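Local coordinates for protein siroheme decarboxylase (PDB 4CH7) that catalyses the decarboxylation of siroheme to 12,18-didecarboxysiroheme, with release of two carbon dioxide molecules, in the biosynthesis of heme d1, at residues I16-E21 with K207-K212; G90-Y95 with W104-V109; S237-P242 with A277-K282. All coordinates share one frame; numbering follows the deposited sequence.

Contact 1 (I16-E21 with K207-K212); sequences IPLVKE and KLSALK
Leu-18, at the centre of an inverse gamma turn, pushes its isobutyl group against one side of a helix, where Leu-208, Ser-209 and Lys-212 receive it. Its CB points at the helix but stops short of it, and contact begins at the next atom: CG lies 4.0 Å from Lys-212 NZ. The side chain then forks, one branch to the helix backbone and one to a side chain. CD1 goes deepest, settling 3.7 Å from Ser-209 N and 3.8 Å from Leu-208 C, over the peptide unit that joins these two residues. The same methyl has Ser-209 OG beside it at 3.9 Å and Lys-212 CE at 3.7 Å. Leu-18 CD2, like CD1, lies 4.1 Å from Leu-208 CB; the two leucine side chains cross at about a right angle, and Phe-190 touches both. With CG opposite the carbonyl carbon (chi1 -63°), the fork is carried out from the turn toward the helix. The turn belongs to the loop between helices 4-11 and 22-30 of the first NirDL-like helix-turn-helix domain, whereas the receiving helix, 201-213, lies in the second, so the contact joins the two domains. No hydrogen bond passes between the two segments. Lys-212, a turn further along the helix, reaches toward Leu-18 tip to tip. Its CG is anti to the backbone N, and bends at chi2 (130°) and chi3 (91°) bring CE up to the leucine methyl CD1. The ammonium group beyond forms a salt bridge with Asp-15, just before the loop segment, so the lysine offers its carbon chain to the leucine and its charge to the aspartate. Ser-209 OG is likewise turned to its own helix, hydrogen-bonded to Leu-205 O, and meets the leucine only by van der Waals contact.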
loop_
_atom_site.group_PDB
_atom_site.type_symbol
_atom_site.label_atom_id
_atom_site.label_comp_id
_atom_site.label_asym_id
_atom_site.label_seq_id
_atom_site.Cartn_x
_atom_site.Cartn_y
_atom_site.Cartn_z
ATOM N N ILE A 16 13.426 -9.513 9.131
ATOM C CA ILE A 16 13.911 -9.746 10.483
ATOM C C ILE A 16 13.370 -11.069 11.014
ATOM O O ILE A 16 12.158 -11.283 11.025
ATOM C CB ILE A 16 13.526 -8.576 11.403
ATOM C CG1 ILE A 16 14.183 -7.293 10.899
ATOM C CG2 ILE A 16 13.936 -8.843 12.840
ATOM C CD1 ILE A 16 13.959 -6.113 11.790
ATOM N N PRO A 17 14.277 -11.962 11.454
ATOM C CA PRO A 17 13.920 -13.344 11.807
ATOM C C PRO A 17 12.857 -13.457 12.893
ATOM O O PRO A 17 12.867 -12.694 13.861
ATOM C CB PRO A 17 15.246 -13.937 12.304
ATOM C CG PRO A 17 16.099 -12.757 12.670
ATOM C CD PRO A 17 15.707 -11.688 11.692
ATOM N N LEU A 18 11.949 -14.413 12.723
ATOM C CA LEU A 18 10.925 -14.685 13.719
ATOM C C LEU A 18 11.495 -15.553 14.832
ATOM O O LEU A 18 11.268 -16.763 14.874
ATOM C CB LEU A 18 9.717 -15.359 13.070
ATOM C CG LEU A 18 8.997 -14.515 12.019
ATOM C CD1 LEU A 18 7.982 -15.345 11.259
ATOM C CD2 LEU A 18 8.323 -13.334 12.679
ATOM N N VAL A 19 12.259 -14.924 15.718
ATOM C CA VAL A 19 12.806 -15.591 16.889
ATOM C C VAL A 19 12.512 -14.705 18.091
ATOM O O VAL A 19 12.009 -13.592 17.928
ATOM C CB VAL A 19 14.323 -15.820 16.755
ATOM C CG1 VAL A 19 14.632 -16.621 15.505
ATOM C CG2 VAL A 19 15.058 -14.498 16.713
ATOM N N LYS A 20 12.817 -15.190 19.290
ATOM C CA LYS A 20 12.529 -14.425 20.498
ATOM C C LYS A 20 13.422 -13.193 20.615
ATOM O O LYS A 20 12.982 -12.145 21.084
ATOM C CB LYS A 20 12.672 -15.302 21.739
ATOM C CG LYS A 20 11.698 -16.472 21.777
ATOM C CD LYS A 20 11.861 -17.280 23.051
ATOM C CE LYS A 20 10.919 -18.473 23.063
ATOM N NZ LYS A 20 11.119 -19.319 24.269
ATOM N N GLU A 21 14.674 -13.324 20.185
ATOM C CA GLU A 21 15.627 -12.220 20.247
ATOM C C GLU A 21 16.250 -11.950 18.879
ATOM O O GLU A 21 17.414 -12.281 18.645
ATOM C CB GLU A 21 16.720 -12.509 21.283
ATOM C CG GLU A 21 16.188 -12.780 22.687
ATOM C CD GLU A 21 17.282 -13.116 23.682
ATOM O OE1 GLU A 21 18.465 -12.853 23.385
ATOM O OE2 GLU A 21 16.954 -13.642 24.764
ATOM N N LYS A 207 2.656 -19.081 15.093
ATOM C CA LYS A 207 1.573 -18.583 14.253
ATOM C C LYS A 207 2.069 -17.576 13.221
ATOM O O LYS A 207 1.586 -17.548 12.091
ATOM C CB LYS A 207 0.482 -17.963 15.121
ATOM C CG LYS A 207 -0.203 -18.972 16.024
ATOM C CD LYS A 207 -0.937 -18.298 17.163
ATOM C CE LYS A 207 -1.462 -19.337 18.129
ATOM N NZ LYS A 207 -2.501 -20.210 17.517
ATOM N N LEU A 208 3.027 -16.745 13.617
ATOM C CA LEU A 208 3.616 -15.772 12.706
ATOM C C LEU A 208 4.379 -16.473 11.587
ATOM O O LEU A 208 4.325 -16.054 10.431
ATOM C CB LEU A 208 4.529 -14.810 13.465
ATOM C CG LEU A 208 3.800 -13.819 14.369
ATOM C CD1 LEU A 208 4.778 -12.919 15.095
ATOM C CD2 LEU A 208 2.825 -12.996 13.553
ATOM N N SER A 209 5.077 -17.549 11.937
ATOM C CA SER A 209 5.799 -18.348 10.957
ATOM C C SER A 209 4.841 -18.939 9.928
ATOM O O SER A 209 5.099 -18.884 8.731
ATOM C CB SER A 209 6.586 -19.459 11.651
ATOM O OG SER A 209 7.477 -18.927 12.610
ATOM N N ALA A 210 3.729 -19.491 10.405
ATOM C CA ALA A 210 2.727 -20.098 9.532
ATOM C C ALA A 210 2.121 -19.077 8.573
ATOM O O ALA A 210 1.881 -19.381 7.404
ATOM C CB ALA A 210 1.640 -20.760 10.359
ATOM N N LEU A 211 1.859 -17.876 9.079
ATOM C CA LEU A 211 1.359 -16.784 8.251
ATOM C C LEU A 211 2.391 -16.394 7.196
ATOM O O LEU A 211 2.036 -16.025 6.075
ATOM C CB LEU A 211 0.995 -15.575 9.115
ATOM C CG LEU A 211 -0.229 -15.725 10.016
ATOM C CD1 LEU A 211 -0.407 -14.516 10.913
ATOM C CD2 LEU A 211 -1.468 -15.946 9.174
ATOM N N LYS A 212 3.669 -16.479 7.559
ATOM C CA LYS A 212 4.749 -16.183 6.625
ATOM C C LYS A 212 4.860 -17.277 5.566
ATOM O O LYS A 212 5.083 -16.991 4.389
ATOM C CB LYS A 212 6.081 -16.013 7.360
ATOM C CG LYS A 212 7.230 -15.640 6.440
ATOM C CD LYS A 212 8.003 -14.439 6.958
ATOM C CE LYS A 212 9.164 -14.857 7.837
ATOM N NZ LYS A 212 10.034 -13.706 8.203
#

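Contact 2 (G90-Y95 with W104-V109); sequences GVSHNY and WFTLAV
This is the antiparallel pairing of a beta hairpin, strands 91-97 and 103-109, the second and third strands of a beta-alpha-beta-beta-alpha-beta (ferredoxin-like) unit in the first AsnC-like ligand-binding domain. The short strand axes run 4.6 Å apart at 168°. Tyr-95 and Trp-104 form a hydrogen-bonded pair: Trp-104 N donates to Tyr-95 O at 2.8 Å, and Tyr-95 N to Trp-104 O. A beta bulge interrupts the register: Ser-92 and His-93 together lie opposite Thr-106, whose O accepts from Ser-92 N, while Thr-106 N donates to His-93 O at 2.9 Å. The residue shift lets Val-91 and Asn-94 share one face of the sheet, where they flank Phe-105 beneath helix 75-87. His-93, inferred to be an active-site residue, thus sits in the bulge itself. On the helix-covered face Val-91 crosses Phe-105 at about a right angle, CG2 lying 3.6 Å from CD2 of the ring. The Asn-94 amide plane stands 79° from that ring; ND2 is engaged by Asn-86, leaving OD1 3.5 Å from Phe-105 CB. Phe-105 also meets Phe-71 edge-to-face. Around the bulge, Ser-92 OG occupies the position between its backbone N and carbonyl carbon (chi1 59°), which brings it against Thr-106, 3.3 Å from CB and 3.4 Å from CG2.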
loop_
_atom_site.group_PDB
_atom_site.type_symbol
_atom_site.label_atom_id
_atom_site.label_comp_id
_atom_site.label_asym_id
_atom_site.label_seq_id
_atom_site.Cartn_x
_atom_site.Cartn_y
_atom_site.Cartn_z
ATOM N N GLY A 90 -10.771 2.960 5.106
ATOM C CA GLY A 90 -10.218 2.050 4.118
ATOM C C GLY A 90 -9.532 2.740 2.951
ATOM O O GLY A 90 -8.952 2.077 2.087
ATOM N N VAL A 91 -9.603 4.069 2.921
ATOM C CA VAL A 91 -8.928 4.848 1.887
ATOM C C VAL A 91 -7.520 5.230 2.341
ATOM O O VAL A 91 -7.356 5.953 3.324
ATOM C CB VAL A 91 -9.722 6.112 1.511
ATOM C CG1 VAL A 91 -8.924 6.970 0.541
ATOM C CG2 VAL A 91 -11.059 5.726 0.903
ATOM N N SER A 92 -6.510 4.737 1.627
ATOM C CA SER A 92 -5.113 4.970 1.994
ATOM C C SER A 92 -4.559 6.232 1.339
ATOM O O SER A 92 -4.073 7.136 2.021
ATOM C CB SER A 92 -4.255 3.764 1.611
ATOM O OG SER A 92 -4.335 3.500 0.221
ATOM N N HIS A 93 -4.635 6.286 0.014
ATOM C CA HIS A 93 -4.206 7.464 -0.722
ATOM C C HIS A 93 -5.405 8.097 -1.405
ATOM O O HIS A 93 -6.307 7.391 -1.850
ATOM C CB HIS A 93 -3.155 7.088 -1.766
ATOM C CG HIS A 93 -2.023 6.278 -1.216
ATOM N ND1 HIS A 93 -0.930 6.849 -0.600
ATOM C CD2 HIS A 93 -1.817 4.940 -1.187
ATOM C CE1 HIS A 93 -0.100 5.896 -0.214
ATOM N NE2 HIS A 93 -0.612 4.730 -0.559
ATOM N N ASN A 94 -5.421 9.425 -1.472
ATOM C CA ASN A 94 -6.448 10.140 -2.225
ATOM C C ASN A 94 -5.820 11.310 -2.969
ATOM O O ASN A 94 -5.103 12.117 -2.376
ATOM C CB ASN A 94 -7.572 10.630 -1.307
ATOM C CG ASN A 94 -8.749 11.213 -2.080
ATOM O OD1 ASN A 94 -8.874 11.015 -3.287
ATOM N ND2 ASN A 94 -9.619 11.928 -1.380
ATOM N N TYR A 95 -6.091 11.400 -4.266
ATOM C CA TYR A 95 -5.443 12.400 -5.098
ATOM C C TYR A 95 -6.402 13.080 -6.059
ATOM O O TYR A 95 -7.346 12.464 -6.561
ATOM C CB TYR A 95 -4.297 11.763 -5.888
ATOM C CG TYR A 95 -3.108 11.388 -5.041
ATOM C CD1 TYR A 95 -2.185 12.346 -4.654
ATOM C CD2 TYR A 95 -2.903 10.077 -4.631
ATOM C CE1 TYR A 95 -1.096 12.016 -3.880
ATOM C CE2 TYR A 95 -1.812 9.736 -3.854
ATOM C CZ TYR A 95 -0.912 10.711 -3.480
ATOM O OH TYR A 95 0.177 10.384 -2.707
ATOM N N TRP A 104 -8.852 10.324 -7.644
ATOM C CA TRP A 104 -8.387 8.947 -7.577
ATOM C C TRP A 104 -7.962 8.581 -6.166
ATOM O O TRP A 104 -7.114 9.252 -5.570
ATOM C CB TRP A 104 -7.209 8.747 -8.527
ATOM C CG TRP A 104 -7.601 8.775 -9.967
ATOM C CD1 TRP A 104 -7.979 9.863 -10.696
ATOM C CD2 TRP A 104 -7.645 7.657 -10.863
ATOM N NE1 TRP A 104 -8.263 9.489 -11.990
ATOM C CE2 TRP A 104 -8.063 8.138 -12.116
ATOM C CE3 TRP A 104 -7.371 6.294 -10.723
ATOM C CZ2 TRP A 104 -8.216 7.299 -13.227
ATOM C CZ3 TRP A 104 -7.521 5.465 -11.823
ATOM C CH2 TRP A 104 -7.937 5.968 -13.058
ATOM N N PHE A 105 -8.549 7.516 -5.632
ATOM C CA PHE A 105 -8.142 7.025 -4.325
ATOM C C PHE A 105 -8.010 5.508 -4.283
ATOM O O PHE A 105 -8.611 4.789 -5.086
ATOM C CB PHE A 105 -9.069 7.539 -3.214
ATOM C CG PHE A 105 -10.503 7.129 -3.368
ATOM C CD1 PHE A 105 -11.371 7.877 -4.150
ATOM C CD2 PHE A 105 -10.992 6.014 -2.701
ATOM C CE1 PHE A 105 -12.699 7.509 -4.285
ATOM C CE2 PHE A 105 -12.317 5.639 -2.827
ATOM C CZ PHE A 105 -13.173 6.389 -3.619
ATOM N N THR A 106 -7.194 5.034 -3.350
ATOM C CA THR A 106 -7.035 3.607 -3.127
ATOM C C THR A 106 -7.952 3.184 -1.991
ATOM O O THR A 106 -7.872 3.725 -0.886
ATOM C CB THR A 106 -5.581 3.245 -2.782
ATOM O OG1 THR A 106 -4.732 3.563 -3.892
ATOM C CG2 THR A 106 -5.463 1.761 -2.462
ATOM N N LEU A 107 -8.836 2.232 -2.272
ATOM C CA LEU A 107 -9.766 1.741 -1.265
ATOM C C LEU A 107 -9.454 0.300 -0.908
ATOM O O LEU A 107 -9.268 -0.536 -1.791
ATOM C CB LEU A 107 -11.210 1.845 -1.763
ATOM C CG LEU A 107 -12.289 1.230 -0.867
ATOM C CD1 LEU A 107 -12.303 1.904 0.493
ATOM C CD2 LEU A 107 -13.654 1.325 -1.523
ATOM N N ALA A 108 -9.386 0.019 0.390
ATOM C CA ALA A 108 -9.231 -1.350 0.873
ATOM C C ALA A 108 -10.391 -1.683 1.801
ATOM O O ALA A 108 -10.666 -0.942 2.747
ATOM C CB ALA A 108 -7.911 -1.515 1.597
ATOM N N VAL A 109 -11.069 -2.796 1.535
ATOM C CA VAL A 109 -12.237 -3.183 2.319
ATOM C C VAL A 109 -11.993 -4.503 3.049
ATOM O O VAL A 109 -11.594 -5.489 2.431
ATOM C CB VAL A 109 -13.496 -3.298 1.430
ATOM C CG1 VAL A 109 -14.668 -3.853 2.223
ATOM C CG2 VAL A 109 -13.852 -1.944 0.833
#

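Contact 3 (S237-P242 with A277-K282); sequences SVWEVP and AMMHGK
Trp-239 brings the six-membered end of its indole to the terminal methyl of Met-279, a selenomethionine here: CZ2 and CE lie 3.6 Å apart, with CE at the ring edge, near its plane. The two side chains cross at about a right angle. Met-279 is extended beyond CG (chi2 172°), which carries SE past Ser-237, 3.7 Å from its CB, before CE arrives at the indole. The pyrrole side of the same ring is tied down within its own strand, since Trp-239 NE1 donates to Ser-237 OG over 2.8 Å, with OG in the ring plane. This bond helps to set the rotation of the indole, on which Tyr-303 stacks. Ser-237 OG in turn lies 2.5 Å from Ala-277 O; the separation is unusually short, so the exact geometry of this bond is doubtful. The same carbonyl accepts from Ser-237 N at 3.0 Å, while Ala-277 N returns a bond of 2.8 Å to Ser-237 O. From this pair the two segments run opposite ways, at 143°; Trp-239 and Met-279 lie to either side of it and meet over Ser-237, both against helix 284-297. Pairing continues at Trp-239, whose backbone bonds to Leu-275. The contact joins strands 233-239 and 275-281, the adjacent first and third strands of the beta-alpha-beta-beta-alpha-beta (ferredoxin-like) unit of the second AsnC-like domain.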
loop_
_atom_site.group_PDB
_atom_site.type_symbol
_atom_site.label_atom_id
_atom_site.label_comp_id
_atom_site.label_asym_id
_atom_site.label_seq_id
_atom_site.Cartn_x
_atom_site.Cartn_y
_atom_site.Cartn_z
ATOM N N SER A 237 1.172 7.577 -14.910
ATOM C CA SER A 237 1.112 7.353 -16.347
ATOM C C SER A 237 0.374 6.045 -16.597
ATOM O O SER A 237 0.685 5.023 -15.983
ATOM C CB SER A 237 2.513 7.301 -16.952
ATOM O OG SER A 237 3.200 6.136 -16.543
ATOM N N VAL A 238 -0.623 6.083 -17.472
ATOM C CA VAL A 238 -1.378 4.880 -17.802
ATOM C C VAL A 238 -1.177 4.517 -19.270
ATOM O O VAL A 238 -1.179 5.388 -20.137
ATOM C CB VAL A 238 -2.876 5.023 -17.455
ATOM C CG1 VAL A 238 -3.050 5.195 -15.955
ATOM C CG2 VAL A 238 -3.496 6.194 -18.198
ATOM N N TRP A 239 -0.987 3.229 -19.540
ATOM C CA TRP A 239 -0.625 2.783 -20.879
ATOM C C TRP A 239 -1.483 1.615 -21.347
ATOM O O TRP A 239 -1.833 0.732 -20.560
ATOM C CB TRP A 239 0.851 2.372 -20.908
ATOM C CG TRP A 239 1.772 3.429 -20.372
ATOM C CD1 TRP A 239 2.016 3.718 -19.062
ATOM C CD2 TRP A 239 2.574 4.336 -21.140
ATOM N NE1 TRP A 239 2.916 4.753 -18.967
ATOM C CE2 TRP A 239 3.274 5.151 -20.229
ATOM C CE3 TRP A 239 2.769 4.539 -22.508
ATOM C CZ2 TRP A 239 4.155 6.154 -20.647
ATOM C CZ3 TRP A 239 3.637 5.536 -22.921
ATOM C CH2 TRP A 239 4.320 6.329 -21.996
ATOM N N GLU A 240 -1.824 1.615 -22.632
ATOM C CA GLU A 240 -2.444 0.448 -23.240
ATOM C C GLU A 240 -1.365 -0.361 -23.945
ATOM O O GLU A 240 -0.793 0.083 -24.943
ATOM C CB GLU A 240 -3.538 0.852 -24.225
ATOM C CG GLU A 240 -4.249 -0.331 -24.867
ATOM C CD GLU A 240 -5.388 0.095 -25.766
ATOM O OE1 GLU A 240 -5.996 1.153 -25.497
ATOM O OE2 GLU A 240 -5.670 -0.625 -26.746
ATOM N N VAL A 241 -1.080 -1.542 -23.408
ATOM C CA VAL A 241 0.004 -2.377 -23.905
ATOM C C VAL A 241 -0.509 -3.785 -24.174
ATOM O O VAL A 241 -1.240 -4.342 -23.356
ATOM C CB VAL A 241 1.158 -2.452 -22.882
ATOM C CG1 VAL A 241 2.335 -3.233 -23.450
ATOM C CG2 VAL A 241 1.596 -1.060 -22.470
ATOM N N PRO A 242 -0.142 -4.361 -25.333
ATOM C CA PRO A 242 -0.431 -5.780 -25.572
ATOM C C PRO A 242 0.210 -6.644 -24.487
ATOM O O PRO A 242 1.400 -6.491 -24.212
ATOM C CB PRO A 242 0.215 -6.052 -26.939
ATOM C CG PRO A 242 1.138 -4.881 -27.199
ATOM C CD PRO A 242 0.497 -3.722 -26.497
ATOM N N ALA A 277 2.233 3.293 -14.491
ATOM C CA ALA A 277 3.605 3.588 -14.088
ATOM C C ALA A 277 3.700 4.950 -13.421
ATOM O O ALA A 277 3.537 5.980 -14.076
ATOM C CB ALA A 277 4.550 3.515 -15.279
HETATM N N MSE A 278 3.972 4.949 -12.119
HETATM C CA MSE A 278 4.106 6.193 -11.376
HETATM C C MSE A 278 5.337 6.951 -11.847
HETATM O O MSE A 278 6.460 6.458 -11.747
HETATM C CB MSE A 278 4.210 5.924 -9.875
HETATM C CG MSE A 278 3.043 5.146 -9.280
HETATM SE SE MSE A 278 1.298 5.876 -9.726
HETATM C CE MSE A 278 0.824 4.633 -11.137
HETATM N N MSE A 279 5.119 8.149 -12.376
HETATM C CA MSE A 279 6.224 8.996 -12.795
HETATM C C MSE A 279 6.373 10.191 -11.862
HETATM O O MSE A 279 5.410 10.630 -11.225
HETATM C CB MSE A 279 6.045 9.469 -14.240
HETATM C CG MSE A 279 6.298 8.401 -15.299
HETATM SE SE MSE A 279 5.814 9.013 -17.074
HETATM C CE MSE A 279 6.281 7.433 -18.090
ATOM N N HIS A 280 7.594 10.702 -11.775
ATOM C CA HIS A 280 7.865 11.926 -11.042
ATOM C C HIS A 280 8.968 12.682 -11.762
ATOM O O HIS A 280 9.786 12.085 -12.464
ATOM C CB HIS A 280 8.270 11.633 -9.593
ATOM C CG HIS A 280 9.428 10.693 -9.464
ATOM N ND1 HIS A 280 9.324 9.461 -8.858
ATOM C CD2 HIS A 280 10.720 10.808 -9.860
ATOM C CE1 HIS A 280 10.500 8.855 -8.888
ATOM N NE2 HIS A 280 11.361 9.652 -9.493
ATOM N N GLY A 281 8.971 13.998 -11.605
ATOM C CA GLY A 281 9.995 14.830 -12.201
ATOM C C GLY A 281 10.053 16.144 -11.457
ATOM O O GLY A 281 9.294 16.361 -10.511
ATOM N N LYS A 282 10.955 17.020 -11.874
ATOM C CA LYS A 282 11.037 18.347 -11.284
ATOM C C LYS A 282 10.282 19.330 -12.170
ATOM O O LYS A 282 10.668 20.491 -12.314
ATOM C CB LYS A 282 12.498 18.749 -11.078
ATOM C CG LYS A 282 13.211 17.850 -10.069
ATOM C CD LYS A 282 14.724 17.863 -10.229
ATOM C CE LYS A 282 15.352 19.119 -9.654
ATOM N NZ LYS A 282 16.840 19.035 -9.662
#

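From the N terminus, the chain passes through the loop at 16-21, part of the first helix-turn-helix domain, which meets helix 201-213 of the second at 207-212, so contact 1 closes a long loop. Contact 2, a tight hairpin closure within the first AsnC-like domain, is nested inside that loop, though the two sites are about 16 Å apart at their nearest atoms. Contact 3 opens after contact 1 has closed and pairs strands of the second AsnC-like domain. Contacts 2 and 3 belong to one closed eight-stranded barrel, where strand 303-314 lies between strands 91-97 and 233-239. Contacts 1 and 3 lie on opposite sides of the chain's centre.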